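Local coordinates for protein hypoxanthine-guanine phosphoribosyltransferase (HGPRT) (Schistosoma mansoni, PDB 5IPF) that catalyses the transfer of a phosphoribosyl group to hypoxanthine or guanine, yielding the purine nucleotides IMP and GMP and probably serving purine salvage in the parasite, at residues M73-Y78 with D105-T110; L188-T193 with D202-E207. All blocks are in the same frame, centred on the assembly; numbering follows the deposited sequence.

Contact 1. Residues M73-Y78 with D105-T110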
loop_
_atom_site.group_PDB
_atom_site.type_symbol
_atom_site.label_atom_id
_atom_site.label_comp_id
_atom_site.label_asym_id
_atom_site.label_seq_id
_atom_site.Cartn_x
_atom_site.Cartn_y
_atom_site.Cartn_z
ATOM N N MET A 73 15.280 -3.260 -6.580
ATOM C CA MET A 73 15.784 -4.291 -7.484
ATOM C C MET A 73 17.260 -4.072 -7.809
ATOM O O MET A 73 18.072 -5.004 -7.718
ATOM C CB MET A 73 14.939 -4.323 -8.757
ATOM C CG MET A 73 13.486 -4.679 -8.497
ATOM S SD MET A 73 12.466 -4.726 -9.979
ATOM C CE MET A 73 10.919 -5.308 -9.287
ATOM N N ASN A 74 17.628 -2.835 -8.165
ATOM C CA ASN A 74 19.017 -2.533 -8.511
ATOM C C ASN A 74 19.963 -2.845 -7.353
ATOM O O ASN A 74 21.008 -3.484 -7.540
ATOM C CB ASN A 74 19.147 -1.067 -8.922
ATOM C CG ASN A 74 18.380 -0.744 -10.188
ATOM O OD1 ASN A 74 18.179 -1.657 -11.015
ATOM N ND2 ASN A 74 17.986 0.427 -10.358
ATOM N N ILE A 75 19.616 -2.392 -6.148
ATOM C CA ILE A 75 20.472 -2.638 -4.988
ATOM C C ILE A 75 20.606 -4.136 -4.735
ATOM O O ILE A 75 21.709 -4.651 -4.496
ATOM C CB ILE A 75 19.920 -1.900 -3.756
ATOM C CG1 ILE A 75 19.860 -0.395 -4.017
ATOM C CG2 ILE A 75 20.772 -2.186 -2.536
ATOM C CD1 ILE A 75 19.204 0.389 -2.899
ATOM N N VAL A 76 19.487 -4.862 -4.804
ATOM C CA VAL A 76 19.513 -6.286 -4.479
ATOM C C VAL A 76 20.403 -7.042 -5.455
ATOM O O VAL A 76 21.299 -7.791 -5.046
ATOM C CB VAL A 76 18.089 -6.863 -4.443
ATOM C CG1 VAL A 76 18.136 -8.383 -4.509
ATOM C CG2 VAL A 76 17.389 -6.425 -3.177
ATOM N N ASP A 77 20.185 -6.855 -6.762
ATOM C CA ASP A 77 20.990 -7.632 -7.701
ATOM C C ASP A 77 22.432 -7.138 -7.785
ATOM O O ASP A 77 23.304 -7.901 -8.220
ATOM C CB ASP A 77 20.343 -7.673 -9.093
ATOM C CG ASP A 77 19.983 -6.308 -9.625
ATOM O OD1 ASP A 77 20.753 -5.353 -9.405
ATOM O OD2 ASP A 77 18.925 -6.195 -10.281
ATOM N N TYR A 78 22.718 -5.903 -7.360
ATOM C CA TYR A 78 24.115 -5.521 -7.178
ATOM C C TYR A 78 24.753 -6.335 -6.059
ATOM O O TYR A 78 25.781 -6.992 -6.256
ATOM C CB TYR A 78 24.250 -4.027 -6.881
ATOM C CG TYR A 78 25.672 -3.658 -6.504
ATOM C CD1 TYR A 78 26.634 -3.438 -7.480
ATOM C CD2 TYR A 78 26.059 -3.561 -5.171
ATOM C CE1 TYR A 78 27.939 -3.119 -7.143
ATOM C CE2 TYR A 78 27.360 -3.247 -4.825
ATOM C CZ TYR A 78 28.297 -3.024 -5.813
ATOM O OH TYR A 78 29.593 -2.706 -5.471
ATOM N N ASP A 105 10.987 -1.835 2.884
ATOM C CA ASP A 105 9.801 -2.506 2.357
ATOM C C ASP A 105 10.076 -3.094 0.976
ATOM O O ASP A 105 9.875 -4.293 0.737
ATOM C CB ASP A 105 8.632 -1.516 2.303
ATOM C CG ASP A 105 7.290 -2.162 2.610
ATOM O OD1 ASP A 105 6.676 -2.749 1.692
ATOM O OD2 ASP A 105 6.838 -2.063 3.770
ATOM N N GLY A 106 10.549 -2.254 0.054
ATOM C CA GLY A 106 10.826 -2.733 -1.291
ATOM C C GLY A 106 11.911 -3.792 -1.334
ATOM O O GLY A 106 11.827 -4.745 -2.112
ATOM N N LEU A 107 12.944 -3.641 -0.499
ATOM C CA LEU A 107 14.036 -4.611 -0.464
ATOM C C LEU A 107 13.539 -5.979 -0.013
ATOM O O LEU A 107 13.765 -6.989 -0.691
ATOM C CB LEU A 107 15.156 -4.119 0.459
ATOM C CG LEU A 107 16.111 -3.016 -0.011
ATOM C CD1 LEU A 107 17.149 -2.721 1.063
ATOM C CD2 LEU A 107 16.793 -3.405 -1.311
ATOM N N GLU A 108 12.859 -6.030 1.137
ATOM C CA GLU A 108 12.327 -7.296 1.624
ATOM C C GLU A 108 11.323 -7.896 0.648
ATOM O O GLU A 108 11.247 -9.125 0.518
ATOM C CB GLU A 108 11.687 -7.101 2.997
ATOM C CG GLU A 108 12.648 -6.587 4.058
ATOM C CD GLU A 108 11.962 -6.306 5.380
ATOM O OE1 GLU A 108 10.723 -6.444 5.454
ATOM O OE2 GLU A 108 12.665 -5.945 6.349
ATOM N N ARG A 109 10.559 -7.056 -0.057
ATOM C CA ARG A 109 9.603 -7.587 -1.025
ATOM C C ARG A 109 10.314 -8.224 -2.215
ATOM O O ARG A 109 10.006 -9.358 -2.599
ATOM C CB ARG A 109 8.649 -6.490 -1.496
ATOM C CG ARG A 109 7.762 -6.922 -2.660
ATOM C CD ARG A 109 6.645 -5.930 -2.936
ATOM N NE ARG A 109 5.681 -5.872 -1.842
ATOM C CZ ARG A 109 5.623 -4.890 -0.948
ATOM N NH1 ARG A 109 6.473 -3.872 -1.021
ATOM N NH2 ARG A 109 4.712 -4.921 0.015
ATOM N N THR A 110 11.270 -7.509 -2.814
ATOM C CA THR A 110 11.937 -8.040 -3.999
ATOM C C THR A 110 12.827 -9.232 -3.661
ATOM O O THR A 110 13.016 -10.118 -4.502
ATOM C CB THR A 110 12.746 -6.942 -4.697
ATOM O OG1 THR A 110 13.325 -7.462 -5.901
ATOM C CG2 THR A 110 13.856 -6.422 -3.801
#
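Val-76 packs against Leu-107 and Thr-110 where two helices of the phosphoribosyltransferase alpha/beta fold, 61-81 and 97-112, lie against each other. One methyl touches two partners: CG2 of Val-76 lies 3.6 Å from CD2 of Leu-107 and equally 3.6 Å from CG2 of Thr-110. In both pairs the side chains slide past each other in opposite directions. A valine suits this place because its branch at CB puts a methyl straight onto the neighbouring helix. Leu-107 needs more length: its CB does not aim at the other helix, but its extended outer part brings CD2 across, also within 4.2 Å of CB of Ile-75.

The short helix axes cross at -56° and approach to 9.5 Å, a separation bridged by small and branched side chains. Farther out, Ile-75 also meets Leu-103 of helix 97-112, while Met-73 touches Ala-113 of the third subunit and Cys-45 of the fourth, so this edge of the contact is itself part of the subunit interface.

Thr-110 is divided between two tasks, which suits a residue with one methyl and one hydroxyl. With OG1 anti to the backbone N (chi1 -176°), CG2 is left for Val-76, while the hydroxyl makes a weak hydrogen bond to Arg-114 and its OG1 passes CG of Met-73 at 3.8 Å.

Contact 2. Residues L188-T193 with D202-E207. With IMP (inosinic acid), chain E.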
loop_
_atom_site.group_PDB
_atom_site.type_symbol
_atom_site.label_atom_id
_atom_site.label_comp_id
_atom_site.label_asym_id
_atom_site.label_seq_id
_atom_site.Cartn_x
_atom_site.Cartn_y
_atom_site.Cartn_z
ATOM N N LEU A 188 17.960 9.526 -1.737
ATOM C CA LEU A 188 16.666 9.642 -2.401
ATOM C C LEU A 188 16.670 10.778 -3.416
ATOM O O LEU A 188 16.203 10.615 -4.549
ATOM C CB LEU A 188 15.561 9.851 -1.366
ATOM C CG LEU A 188 14.171 10.113 -1.949
ATOM C CD1 LEU A 188 13.697 8.921 -2.766
ATOM C CD2 LEU A 188 13.177 10.452 -0.850
ATOM N N LEU A 189 17.198 11.937 -3.029
ATOM C CA LEU A 189 17.228 13.107 -3.890
ATOM C C LEU A 189 18.657 13.608 -4.056
ATOM O O LEU A 189 19.507 13.421 -3.180
ATOM C CB LEU A 189 16.355 14.237 -3.331
ATOM C CG LEU A 189 14.882 13.925 -3.068
ATOM C CD1 LEU A 189 14.146 15.189 -2.658
ATOM C CD2 LEU A 189 14.239 13.294 -4.290
ATOM N N VAL A 190 18.908 14.249 -5.195
ATOM C CA VAL A 190 20.184 14.893 -5.486
ATOM C C VAL A 190 19.892 16.246 -6.118
ATOM O O VAL A 190 19.120 16.332 -7.078
ATOM C CB VAL A 190 21.069 14.037 -6.415
ATOM C CG1 VAL A 190 22.107 14.903 -7.109
ATOM C CG2 VAL A 190 21.747 12.933 -5.625
ATOM N N LYS A 191 20.498 17.298 -5.576
ATOM C CA LYS A 191 20.284 18.643 -6.091
ATOM C C LYS A 191 21.194 18.910 -7.282
ATOM O O LYS A 191 22.388 18.595 -7.249
ATOM C CB LYS A 191 20.536 19.682 -4.999
ATOM C CG LYS A 191 19.288 20.116 -4.253
ATOM C CD LYS A 191 19.617 21.192 -3.234
ATOM C CE LYS A 191 18.363 21.759 -2.595
ATOM N NZ LYS A 191 18.681 22.781 -1.558
ATOM N N ARG A 192 20.625 19.493 -8.333
ATOM C CA ARG A 192 21.399 19.909 -9.494
ATOM C C ARG A 192 22.103 21.224 -9.178
ATOM O O ARG A 192 21.448 22.252 -8.968
ATOM C CB ARG A 192 20.489 20.057 -10.710
ATOM C CG ARG A 192 21.121 19.660 -12.031
ATOM C CD ARG A 192 20.082 19.739 -13.128
ATOM N NE ARG A 192 18.782 19.303 -12.629
ATOM C CZ ARG A 192 17.625 19.557 -13.228
ATOM N NH1 ARG A 192 17.595 20.252 -14.356
ATOM N NH2 ARG A 192 16.498 19.121 -12.691
ATOM N N THR A 193 23.430 21.190 -9.137
ATOM C CA THR A 193 24.242 22.337 -8.767
ATOM C C THR A 193 24.974 22.865 -9.995
ATOM O O THR A 193 25.257 22.119 -10.936
ATOM C CB THR A 193 25.239 21.952 -7.664
ATOM O OG1 THR A 193 24.522 21.432 -6.540
ATOM C CG2 THR A 193 26.061 23.149 -7.203
ATOM N N ASP A 202 25.891 6.260 -5.302
ATOM C CA ASP A 202 25.805 5.049 -6.112
ATOM C C ASP A 202 24.374 4.760 -6.544
ATOM O O ASP A 202 24.141 4.320 -7.676
ATOM C CB ASP A 202 26.379 3.861 -5.341
ATOM C CG ASP A 202 27.760 4.141 -4.791
ATOM O OD1 ASP A 202 28.752 3.901 -5.511
ATOM O OD2 ASP A 202 27.853 4.601 -3.633
ATOM N N PHE A 203 23.407 4.999 -5.662
ATOM C CA PHE A 203 21.995 4.798 -5.960
ATOM C C PHE A 203 21.255 6.099 -5.691
ATOM O O PHE A 203 21.235 6.583 -4.554
ATOM C CB PHE A 203 21.410 3.657 -5.124
ATOM C CG PHE A 203 22.139 2.355 -5.287
ATOM C CD1 PHE A 203 21.969 1.588 -6.429
ATOM C CD2 PHE A 203 22.996 1.897 -4.301
ATOM C CE1 PHE A 203 22.644 0.390 -6.583
ATOM C CE2 PHE A 203 23.674 0.700 -4.449
ATOM C CZ PHE A 203 23.497 -0.054 -5.592
ATOM N N VAL A 204 20.653 6.662 -6.735
ATOM C CA VAL A 204 19.923 7.920 -6.644
ATOM C C VAL A 204 18.485 7.682 -7.079
ATOM O O VAL A 204 18.231 6.984 -8.068
ATOM C CB VAL A 204 20.574 9.023 -7.505
ATOM C CG1 VAL A 204 19.840 10.340 -7.323
ATOM C CG2 VAL A 204 22.047 9.176 -7.154
ATOM N N GLY A 205 17.546 8.261 -6.336
ATOM C CA GLY A 205 16.148 8.194 -6.710
ATOM C C GLY A 205 15.788 9.235 -7.748
ATOM O O GLY A 205 15.416 8.897 -8.876
ATOM N N PHE A 206 15.908 10.509 -7.384
ATOM C CA PHE A 206 15.539 11.608 -8.261
ATOM C C PHE A 206 16.625 12.672 -8.242
ATOM O O PHE A 206 17.315 12.862 -7.236
ATOM C CB PHE A 206 14.199 12.239 -7.845
ATOM C CG PHE A 206 13.073 11.254 -7.724
ATOM C CD1 PHE A 206 12.858 10.569 -6.538
ATOM C CD2 PHE A 206 12.226 11.017 -8.792
ATOM C CE1 PHE A 206 11.823 9.662 -6.423
ATOM C CE2 PHE A 206 11.188 10.112 -8.684
ATOM C CZ PHE A 206 10.986 9.435 -7.497
ATOM N N GLU A 207 16.768 13.365 -9.370
ATOM C CA GLU A 207 17.625 14.542 -9.481
ATOM C C GLU A 207 16.714 15.759 -9.601
ATOM O O GLU A 207 16.005 15.914 -10.602
ATOM C CB GLU A 207 18.569 14.427 -10.675
ATOM C CG GLU A 207 19.405 15.670 -10.917
ATOM C CD GLU A 207 20.339 15.522 -12.101
ATOM O OE1 GLU A 207 21.143 14.565 -12.111
ATOM O OE2 GLU A 207 20.263 16.358 -13.025
HETATM P P IMP E . 25.209 18.691 1.858
HETATM O O1P IMP E . 25.307 17.535 0.891
HETATM O O2P IMP E . 24.793 20.041 1.328
HETATM O O3P IMP E . 26.562 18.853 2.509
HETATM O "O5'" IMP E . 24.142 18.300 2.978
HETATM C "C5'" IMP E . 23.118 19.218 3.349
HETATM C "C4'" IMP E . 22.387 18.805 4.605
HETATM O "O4'" IMP E . 21.149 19.544 4.686
HETATM C "C3'" IMP E . 21.994 17.342 4.709
HETATM O "O3'" IMP E . 21.850 16.985 6.083
HETATM C "C2'" IMP E . 20.625 17.310 4.028
HETATM O "O2'" IMP E . 19.758 16.310 4.517
HETATM C "C1'" IMP E . 20.064 18.719 4.291
HETATM N N9 IMP E . 19.453 19.327 3.104
HETATM C C8 IMP E . 20.129 19.738 1.984
HETATM N N7 IMP E . 19.244 20.245 1.101
HETATM C C5 IMP E . 18.008 20.169 1.638
HETATM C C6 IMP E . 16.760 20.547 1.157
HETATM O O6 IMP E . 16.662 21.108 0.066
HETATM N N1 IMP E . 15.642 20.345 1.940
HETATM C C2 IMP E . 15.771 19.773 3.189
HETATM N N3 IMP E . 17.015 19.401 3.660
HETATM C C4 IMP E . 18.120 19.594 2.898
#
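Leu-188 and Gly-205 meet where both segments turn a corner, and from there they run on as a parallel strand pair in the phosphoribosyltransferase alpha/beta fold. Glycine probably suits the corner, having no side chain where the carbonyl of Leu-188 lies. That oxygen accepts a hydrogen bond from Phe-206 N at 2.9 Å. The ladder continues with Val-190 N donating to Phe-206 O, a more bent bond (134° at the hydrogen). CA of Leu-189 also points a C-H at Phe-206 O, which thus has two partners on the facing strand.

Leu-189 and Phe-206 share one face of the sheet. Their side chains converge obliquely, CD2 of the leucine lying 3.7 Å from CB of the phenylalanine, and both touch Ile-59, which makes large apolar residues fitting here. Val-190 and Glu-207 occupy the other face. CG2 of Val-190 meets CG1 of Val-204 at 3.6 Å, the two valines crossing at about a right angle. Beyond the last bridge, Arg-192 comes across Glu-207, with NE 3.3 Å from OE2. The oxygen lies well out of the guanidinium plane and the two flat groups are turned 48° apart, so charge attraction rather than a directed N-H holds this salt bridge.

Arg-67 of helix 61-81 hydrogen-bonds the carbonyl oxygens of Val-204 (through NH2) and Gly-205 (through NE). Lys-191, directed away from the partner strand, serves the nucleotide pocket instead. Its chain, extended beyond CG, carries NZ to the hypoxanthine base, where it makes a weak hydrogen bond to O6 of the bound inosinic acid at 3.1 Å.

In the fold
After strands 30-31 and 54-59, the chain forms helix 61-81, passes through strand 87-92 and returns as helix 97-112; contact 1 closes this loop of 26 intervening residues. Strands 120-125, 154-159 and 182-187 of the parallel sheet follow before contact 2 opens. It closes a much shorter loop of eight residues, pairing strand 189-191 with 203-208. The loops are thus in series and neither encloses the other. Although the centres of the contacts are about 18 Å apart, they touch in space: CG1 of Ile-75 packs 3.8 Å from CD1 of Phe-203. This ties helix 61-81 to strand 203-208, whose partner strand 189-191 carries Lys-191 of the nucleotide pocket.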